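Local coordinates for protein transcription regulator AcaB (Escherichia coli, PDB 6N8B) that acts as a transcriptional regulator with a crucial role in IncC (A/C) plasmid conjugation, probably by controlling expression of transfer genes, at residues A[90-103]-A[133-145]. Sequence-based numbering, arbitrary orientation.
Sequences LNKLMEDNGIDMMP and LMGIVDTLWLNTV
Leu90 sits as a knob in the hole formed by Leu133, Ile136, Val137 and Leu140, and illustrates how two roughly parallel helices mesh. The short axes cross at 31° with a closest approach of 9.8 Å. Within the hole, Leu90 touches at two levels: CB rests 3.6 Å from Ile136 CG2, and the CD1 branch lies against Leu133 CD1, the two side chains crossing at about a right angle, and against Val137 CG2. One turn on, Met94 lies across Leu140, its CG 3.5 Å from Leu140 CD2; the bend at its last torsion (chi3 59°) brings CE near Thr139, and SD touches Ile136 CG2.

Both helices end in Schellman motifs, with Gly98 and Thr144 as the positive-phi residues, and the apolar residues that follow join the interface. Ile99 meets Asn143 from the opposite direction, its CD1 lying 3.7 Å from Asn143 CB and also touching Val145 CG2. The chain then turns back over helix 133-142. Met102, bent along its side chain, sets CE against Ile136 CG1, and the CD and CG corner of Pro103 meets Thr139 CG2, CD at 3.3 Å. No hydrogen bond spans the two segments.

Beyond Pro103, the Tyr105 hydroxyl is hydrogen-bonded to Asp138 OD2, while OD1 forms a salt bridge with Arg151 of helix 148-182. Leu133 touches that helix and helix 62-96, so helix 118-142 packs against both, while the chain continues into strand 109-115, antiparallel to strand 23-29.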
ATOM      1  N   LEU A  90      12.747   2.350 -16.453  1.00 51.99           N
ATOM      2  CA  LEU A  90      12.075   3.398 -17.211  1.00 51.76           C
ATOM      3  C   LEU A  90      12.746   4.756 -17.056  1.00 52.80           C
ATOM      4  O   LEU A  90      12.683   5.571 -17.982  1.00 53.29           O
ATOM      5  CB  LEU A  90      10.609   3.517 -16.791  1.00 50.09           C
ATOM      6  CG  LEU A  90       9.736   2.267 -16.712  1.00 48.75           C
ATOM      7  CD1 LEU A  90       8.427   2.617 -16.058  1.00 46.93           C
ATOM      8  CD2 LEU A  90       9.487   1.672 -18.069  1.00 49.01           C
ATOM      9  N   ASN A  91      13.424   5.009 -15.935  1.00 78.36           N
ATOM     10  CA  ASN A  91      14.171   6.255 -15.822  1.00 79.31           C
ATOM     11  C   ASN A  91      15.403   6.292 -16.717  1.00 80.91           C
ATOM     12  O   ASN A  91      15.981   7.370 -16.889  1.00 82.95           O
ATOM     13  CB  ASN A  91      14.573   6.517 -14.369  1.00 79.07           C
ATOM     14  CG  ASN A  91      14.631   8.003 -14.042  1.00 79.39           C
ATOM     15  OD1 ASN A  91      13.612   8.618 -13.724  1.00 78.62           O
ATOM     16  ND2 ASN A  91      15.822   8.587 -14.134  1.00 81.85           N
ATOM     17  N   LYS A  92      15.819   5.164 -17.294  1.00 74.54           N
ATOM     18  CA  LYS A  92      16.884   5.192 -18.286  1.00 77.84           C
ATOM     19  C   LYS A  92      16.361   4.964 -19.698  1.00 77.31           C
ATOM     20  O   LYS A  92      17.118   5.119 -20.662  1.00 80.11           O
ATOM     21  CB  LYS A  92      17.962   4.143 -17.967  1.00 80.35           C
ATOM     22  CG  LYS A  92      19.197   4.247 -18.862  1.00 84.50           C
ATOM     23  CD  LYS A  92      20.053   3.005 -18.852  1.00 86.83           C
ATOM     24  CE  LYS A  92      21.089   3.105 -19.963  1.00 91.20           C
ATOM     25  NZ  LYS A  92      20.509   2.753 -21.299  1.00 90.38           N
ATOM     26  N   LEU A  93      15.071   4.676 -19.856  1.00 66.54           N
ATOM     27  CA  LEU A  93      14.476   4.851 -21.173  1.00 66.53           C
ATOM     28  C   LEU A  93      14.343   6.328 -21.508  1.00 67.07           C
ATOM     29  O   LEU A  93      14.362   6.699 -22.686  1.00 67.95           O
ATOM     30  CB  LEU A  93      13.115   4.165 -21.246  1.00 64.95           C
ATOM     31  CG  LEU A  93      13.098   2.658 -21.485  1.00 64.90           C
ATOM     32  CD1 LEU A  93      11.666   2.179 -21.634  1.00 63.29           C
ATOM     33  CD2 LEU A  93      13.918   2.297 -22.711  1.00 66.32           C
ATOM     34  N   MET A  94      14.221   7.183 -20.489  1.00 59.77           N
ATOM     35  CA  MET A  94      14.189   8.618 -20.745  1.00 60.64           C
ATOM     36  C   MET A  94      15.577   9.140 -21.098  1.00 64.26           C
ATOM     37  O   MET A  94      15.716  10.021 -21.953  1.00 66.17           O
ATOM     38  CB  MET A  94      13.650   9.369 -19.524  1.00 61.53           C
ATOM     39  CG  MET A  94      12.494   8.713 -18.798  1.00 59.83           C
ATOM     40  SD  MET A  94      12.259   9.455 -17.180  1.00 59.33           S
ATOM     41  CE  MET A  94      11.979  11.144 -17.656  1.00 60.14           C
ATOM     42  N   GLU A  95      16.616   8.601 -20.453  1.00 82.59           N
ATOM     43  CA  GLU A  95      17.981   8.963 -20.819  1.00 86.83           C
ATOM     44  C   GLU A  95      18.327   8.445 -22.207  1.00 88.38           C
ATOM     45  O   GLU A  95      19.016   9.125 -22.976  1.00 91.63           O
ATOM     46  CB  GLU A  95      18.972   8.436 -19.780  1.00 88.57           C
ATOM     47  CG  GLU A  95      18.815   9.061 -18.398  1.00 87.72           C
ATOM     48  CD  GLU A  95      19.909   8.628 -17.438  1.00 90.17           C
ATOM     49  OE1 GLU A  95      21.064   8.491 -17.888  1.00 94.29           O
ATOM     50  OE2 GLU A  95      19.619   8.437 -16.236  1.00 88.49           O
ATOM     51  N   ASP A  96      17.858   7.241 -22.547  1.00 85.82           N
ATOM     52  CA  ASP A  96      18.100   6.712 -23.886  1.00 87.28           C
ATOM     53  C   ASP A  96      17.433   7.577 -24.946  1.00 86.91           C
ATOM     54  O   ASP A  96      17.876   7.599 -26.101  1.00 89.44           O
ATOM     55  CB  ASP A  96      17.601   5.268 -23.992  1.00 85.34           C
ATOM     56  CG  ASP A  96      18.456   4.292 -23.199  1.00 86.99           C
ATOM     57  OD1 ASP A  96      19.622   4.622 -22.892  1.00 90.27           O
ATOM     58  OD2 ASP A  96      17.959   3.189 -22.887  1.00 85.19           O
ATOM     59  N   ASN A  97      16.373   8.296 -24.576  1.00 67.21           N
ATOM     60  CA  ASN A  97      15.700   9.224 -25.473  1.00 66.96           C
ATOM     61  C   ASN A  97      15.883  10.679 -25.046  1.00 68.35           C
ATOM     62  O   ASN A  97      15.160  11.556 -25.525  1.00 68.09           O
ATOM     63  CB  ASN A  97      14.214   8.877 -25.572  1.00 63.46           C
ATOM     64  CG  ASN A  97      13.977   7.460 -26.059  1.00 62.56           C
ATOM     65  OD1 ASN A  97      13.687   7.239 -27.234  1.00 63.31           O
ATOM     66  ND2 ASN A  97      14.100   6.493 -25.158  1.00 61.27           N
ATOM     67  N   GLY A  98      16.845  10.948 -24.162  1.00 79.54           N
ATOM     68  CA  GLY A  98      17.215  12.318 -23.839  1.00 81.86           C
ATOM     69  C   GLY A  98      16.115  13.142 -23.209  1.00 80.00           C
ATOM     70  O   GLY A  98      16.079  14.362 -23.398  1.00 82.02           O
ATOM     71  N   ILE A  99      15.225  12.512 -22.449  1.00 71.43           N
ATOM     72  CA  ILE A  99      14.076  13.183 -21.851  1.00 69.64           C
ATOM     73  C   ILE A  99      14.443  13.587 -20.431  1.00 70.28           C
ATOM     74  O   ILE A  99      14.768  12.735 -19.595  1.00 69.35           O
ATOM     75  CB  ILE A  99      12.830  12.288 -21.871  1.00 65.91           C
ATOM     76  CG1 ILE A  99      12.695  11.616 -23.239  1.00 65.63           C
ATOM     77  CG2 ILE A  99      11.585  13.097 -21.538  1.00 64.73           C
ATOM     78  CD1 ILE A  99      11.585  10.601 -23.309  1.00 62.44           C
ATOM     79  N   ASP A 100      14.403  14.892 -20.162  1.00107.42           N
ATOM     80  CA  ASP A 100      14.819  15.428 -18.872  1.00108.80           C
ATOM     81  C   ASP A 100      13.662  15.620 -17.898  1.00106.49           C
ATOM     82  O   ASP A 100      13.820  15.366 -16.699  1.00105.94           O
ATOM     83  CB  ASP A 100      15.536  16.768 -19.073  1.00113.17           C
ATOM     84  CG  ASP A 100      14.736  17.741 -19.925  1.00114.06           C
ATOM     85  OD1 ASP A 100      15.289  18.798 -20.297  1.00119.15           O
ATOM     86  OD2 ASP A 100      13.560  17.448 -20.235  1.00110.30           O
ATOM     87  N   MET A 101      12.505  16.060 -18.381  1.00100.88           N
ATOM     88  CA  MET A 101      11.475  16.614 -17.517  1.00100.04           C
ATOM     89  C   MET A 101      10.274  15.684 -17.389  1.00 96.00           C
ATOM     90  O   MET A 101      10.082  14.749 -18.173  1.00 94.36           O
ATOM     91  CB  MET A 101      11.021  17.987 -18.033  1.00102.26           C
ATOM     92  CG  MET A 101      10.373  18.893 -16.980  1.00103.35           C
ATOM     93  SD  MET A 101      11.423  19.239 -15.546  1.00105.27           S
ATOM     94  CE  MET A 101      10.759  18.110 -14.319  1.00100.85           C
ATOM     95  N   MET A 102       9.476  15.960 -16.368  1.00 79.73           N
ATOM     96  CA  MET A 102       8.210  15.323 -16.059  1.00 78.90           C
ATOM     97  C   MET A 102       7.070  16.311 -16.276  1.00 79.64           C
ATOM     98  O   MET A 102       7.299  17.517 -16.428  1.00 80.94           O
ATOM     99  CB  MET A 102       8.226  14.830 -14.608  1.00 78.23           C
ATOM    100  CG  MET A 102       9.465  14.055 -14.248  1.00 77.31           C
ATOM    101  SD  MET A 102       9.043  12.604 -13.286  1.00 76.16           S
ATOM    102  CE  MET A 102       9.229  11.393 -14.575  1.00 75.68           C
ATOM    103  N   PRO A 103       5.822  15.845 -16.314  1.00 55.36           N
ATOM    104  CA  PRO A 103       4.725  16.741 -16.669  1.00 56.21           C
ATOM    105  C   PRO A 103       4.116  17.410 -15.446  1.00 56.77           C
ATOM    106  O   PRO A 103       4.210  16.925 -14.316  1.00 56.22           O
ATOM    107  CB  PRO A 103       3.701  15.798 -17.327  1.00 55.29           C
ATOM    108  CG  PRO A 103       4.160  14.381 -16.976  1.00 53.73           C
ATOM    109  CD  PRO A 103       5.283  14.512 -15.994  1.00 53.94           C
ATOM    110  N   LEU A 133       6.443   6.597 -10.500  1.00 43.34           N
ATOM    111  CA  LEU A 133       6.438   5.671 -11.627  1.00 42.97           C
ATOM    112  C   LEU A 133       5.416   6.086 -12.679  1.00 42.68           C
ATOM    113  O   LEU A 133       5.694   6.023 -13.882  1.00 42.76           O
ATOM    114  CB  LEU A 133       6.154   4.254 -11.137  1.00 42.61           C
ATOM    115  CG  LEU A 133       6.399   3.166 -12.180  1.00 42.68           C
ATOM    116  CD1 LEU A 133       7.859   3.213 -12.598  1.00 43.19           C
ATOM    117  CD2 LEU A 133       6.039   1.799 -11.635  1.00 42.40           C
ATOM    118  N   MET A 134       4.235   6.534 -12.245  1.00 42.50           N
ATOM    119  CA  MET A 134       3.247   7.031 -13.196  1.00 42.54           C
ATOM    120  C   MET A 134       3.750   8.283 -13.897  1.00 43.35           C
ATOM    121  O   MET A 134       3.527   8.461 -15.099  1.00 43.58           O
ATOM    122  CB  MET A 134       1.919   7.301 -12.492  1.00 42.29           C
ATOM    123  CG  MET A 134       1.296   6.082 -11.845  1.00 41.45           C
ATOM    124  SD  MET A 134       1.057   4.745 -13.036  1.00 40.90           S
ATOM    125  CE  MET A 134       2.378   3.623 -12.572  1.00 40.61           C
ATOM    126  N   GLY A 135       4.430   9.162 -13.159  1.00 45.31           N
ATOM    127  CA  GLY A 135       5.029  10.328 -13.784  1.00 45.98           C
ATOM    128  C   GLY A 135       6.026   9.961 -14.865  1.00 45.94           C
ATOM    129  O   GLY A 135       6.116  10.634 -15.895  1.00 46.37           O
ATOM    130  N   ILE A 136       6.794   8.891 -14.648  1.00 44.39           N
ATOM    131  CA  ILE A 136       7.751   8.456 -15.662  1.00 44.42           C
ATOM    132  C   ILE A 136       7.018   7.900 -16.872  1.00 44.11           C
ATOM    133  O   ILE A 136       7.292   8.281 -18.017  1.00 44.37           O
ATOM    134  CB  ILE A 136       8.733   7.424 -15.079  1.00 44.41           C
ATOM    135  CG1 ILE A 136       9.582   8.048 -13.972  1.00 44.81           C
ATOM    136  CG2 ILE A 136       9.636   6.884 -16.173  1.00 44.71           C
ATOM    137  CD1 ILE A 136      10.417   7.058 -13.215  1.00 44.96           C
ATOM    138  N   VAL A 137       6.072   6.991 -16.633  1.00 48.82           N
ATOM    139  CA  VAL A 137       5.275   6.422 -17.714  1.00 48.53           C
ATOM    140  C   VAL A 137       4.562   7.522 -18.492  1.00 48.97           C
ATOM    141  O   VAL A 137       4.452   7.459 -19.722  1.00 49.14           O
ATOM    142  CB  VAL A 137       4.285   5.385 -17.151  1.00 47.97           C
ATOM    143  CG1 VAL A 137       3.411   4.818 -18.260  1.00 48.22           C
ATOM    144  CG2 VAL A 137       5.037   4.269 -16.447  1.00 48.24           C
ATOM    145  N   ASP A 138       4.079   8.551 -17.792  1.00 39.92           N
ATOM    146  CA  ASP A 138       3.306   9.593 -18.462  1.00 40.80           C
ATOM    147  C   ASP A 138       4.149  10.396 -19.448  1.00 41.65           C
ATOM    148  O   ASP A 138       3.661  10.754 -20.526  1.00 42.46           O
ATOM    149  CB  ASP A 138       2.654  10.508 -17.427  1.00 41.43           C
ATOM    150  CG  ASP A 138       1.396   9.904 -16.837  1.00 41.23           C
ATOM    151  OD1 ASP A 138       0.844   8.966 -17.454  1.00 40.77           O
ATOM    152  OD2 ASP A 138       0.958  10.360 -15.761  1.00 41.32           O
ATOM    153  N   THR A 139       5.417  10.669 -19.128  1.00 66.27           N
ATOM    154  CA  THR A 139       6.222  11.413 -20.093  1.00 66.83           C
ATOM    155  C   THR A 139       6.712  10.512 -21.211  1.00 66.48           C
ATOM    156  O   THR A 139       6.809  10.953 -22.361  1.00 66.97           O
ATOM    157  CB  THR A 139       7.427  12.079 -19.435  1.00 67.03           C
ATOM    158  OG1 THR A 139       8.448  11.101 -19.204  1.00 66.55           O
ATOM    159  CG2 THR A 139       7.042  12.680 -18.134  1.00 67.31           C
ATOM    160  N   LEU A 140       6.985   9.244 -20.904  1.00 53.74           N
ATOM    161  CA  LEU A 140       7.337   8.303 -21.956  1.00 53.56           C
ATOM    162  C   LEU A 140       6.165   8.086 -22.896  1.00 53.51           C
ATOM    163  O   LEU A 140       6.362   7.875 -24.099  1.00 53.70           O
ATOM    164  CB  LEU A 140       7.787   6.984 -21.336  1.00 53.27           C
ATOM    165  CG  LEU A 140       9.000   7.090 -20.416  1.00 53.43           C
ATOM    166  CD1 LEU A 140       9.418   5.728 -19.920  1.00 53.45           C
ATOM    167  CD2 LEU A 140      10.127   7.737 -21.173  1.00 53.93           C
ATOM    168  N   TRP A 141       4.944   8.150 -22.368  1.00 40.36           N
ATOM    169  CA  TRP A 141       3.761   8.139 -23.217  1.00 40.71           C
ATOM    170  C   TRP A 141       3.649   9.440 -24.002  1.00 42.33           C
ATOM    171  O   TRP A 141       3.415   9.428 -25.217  1.00 43.64           O
ATOM    172  CB  TRP A 141       2.524   7.907 -22.352  1.00 39.81           C
ATOM    173  CG  TRP A 141       1.215   8.019 -23.061  1.00 40.53           C
ATOM    174  CD1 TRP A 141       0.755   7.219 -24.070  1.00 40.87           C
ATOM    175  CD2 TRP A 141       0.169   8.957 -22.784  1.00 41.37           C
ATOM    176  NE1 TRP A 141      -0.504   7.615 -24.448  1.00 41.78           N
ATOM    177  CE2 TRP A 141      -0.889   8.675 -23.671  1.00 42.13           C
ATOM    178  CE3 TRP A 141       0.025  10.009 -21.873  1.00 41.90           C
ATOM    179  CZ2 TRP A 141      -2.075   9.409 -23.674  1.00 43.33           C
ATOM    180  CZ3 TRP A 141      -1.151  10.737 -21.881  1.00 43.19           C
ATOM    181  CH2 TRP A 141      -2.184  10.435 -22.778  1.00 43.82           C
ATOM    182  N   LEU A 142       3.835  10.575 -23.323  1.00 42.26           N
ATOM    183  CA  LEU A 142       3.720  11.869 -23.984  1.00 44.83           C
ATOM    184  C   LEU A 142       4.839  12.094 -24.992  1.00 46.89           C
ATOM    185  O   LEU A 142       4.632  12.785 -25.995  1.00 49.23           O
ATOM    186  CB  LEU A 142       3.699  12.985 -22.938  1.00 45.37           C
ATOM    187  CG  LEU A 142       2.372  13.145 -22.185  1.00 44.51           C
ATOM    188  CD1 LEU A 142       2.508  14.104 -21.011  1.00 45.07           C
ATOM    189  CD2 LEU A 142       1.264  13.603 -23.128  1.00 46.57           C
ATOM    190  N   ASN A 143       6.024  11.528 -24.751  1.00 56.34           N
ATOM    191  CA  ASN A 143       7.126  11.608 -25.702  1.00 56.46           C
ATOM    192  C   ASN A 143       7.125  10.458 -26.706  1.00 55.99           C
ATOM    193  O   ASN A 143       8.139  10.239 -27.377  1.00 56.28           O
ATOM    194  CB  ASN A 143       8.470  11.651 -24.963  1.00 56.21           C
ATOM    195  CG  ASN A 143       8.641  12.902 -24.116  1.00 57.00           C
ATOM    196  OD1 ASN A 143       9.285  13.866 -24.538  1.00 59.34           O
ATOM    197  ND2 ASN A 143       8.083  12.887 -22.909  1.00 56.70           N
ATOM    198  N   THR A 144       6.015   9.729 -26.825  1.00 57.44           N
ATOM    199  CA  THR A 144       5.830   8.706 -27.858  1.00 57.13           C
ATOM    200  C   THR A 144       6.863   7.583 -27.734  1.00 56.80           C
ATOM    201  O   THR A 144       7.197   6.908 -28.715  1.00 57.12           O
ATOM    202  CB  THR A 144       5.848   9.324 -29.262  1.00 58.18           C
ATOM    203  OG1 THR A 144       5.140  10.568 -29.229  1.00 59.09           O
ATOM    204  CG2 THR A 144       5.144   8.421 -30.263  1.00 58.58           C
ATOM    205  N   VAL A 145       7.392   7.376 -26.529  1.00 57.03           N
ATOM    206  CA  VAL A 145       8.263   6.229 -26.300  1.00 57.02           C
ATOM    207  C   VAL A 145       7.447   4.988 -25.936  1.00 56.91           C
ATOM    208  O   VAL A 145       7.836   3.869 -26.287  1.00 57.51           O
ATOM    209  CB  VAL A 145       9.309   6.555 -25.217  1.00 56.95           C
ATOM    210  CG1 VAL A 145      10.220   5.361 -24.967  1.00 57.36           C
ATOM    211  CG2 VAL A 145      10.135   7.771 -25.621  1.00 57.28           C
TER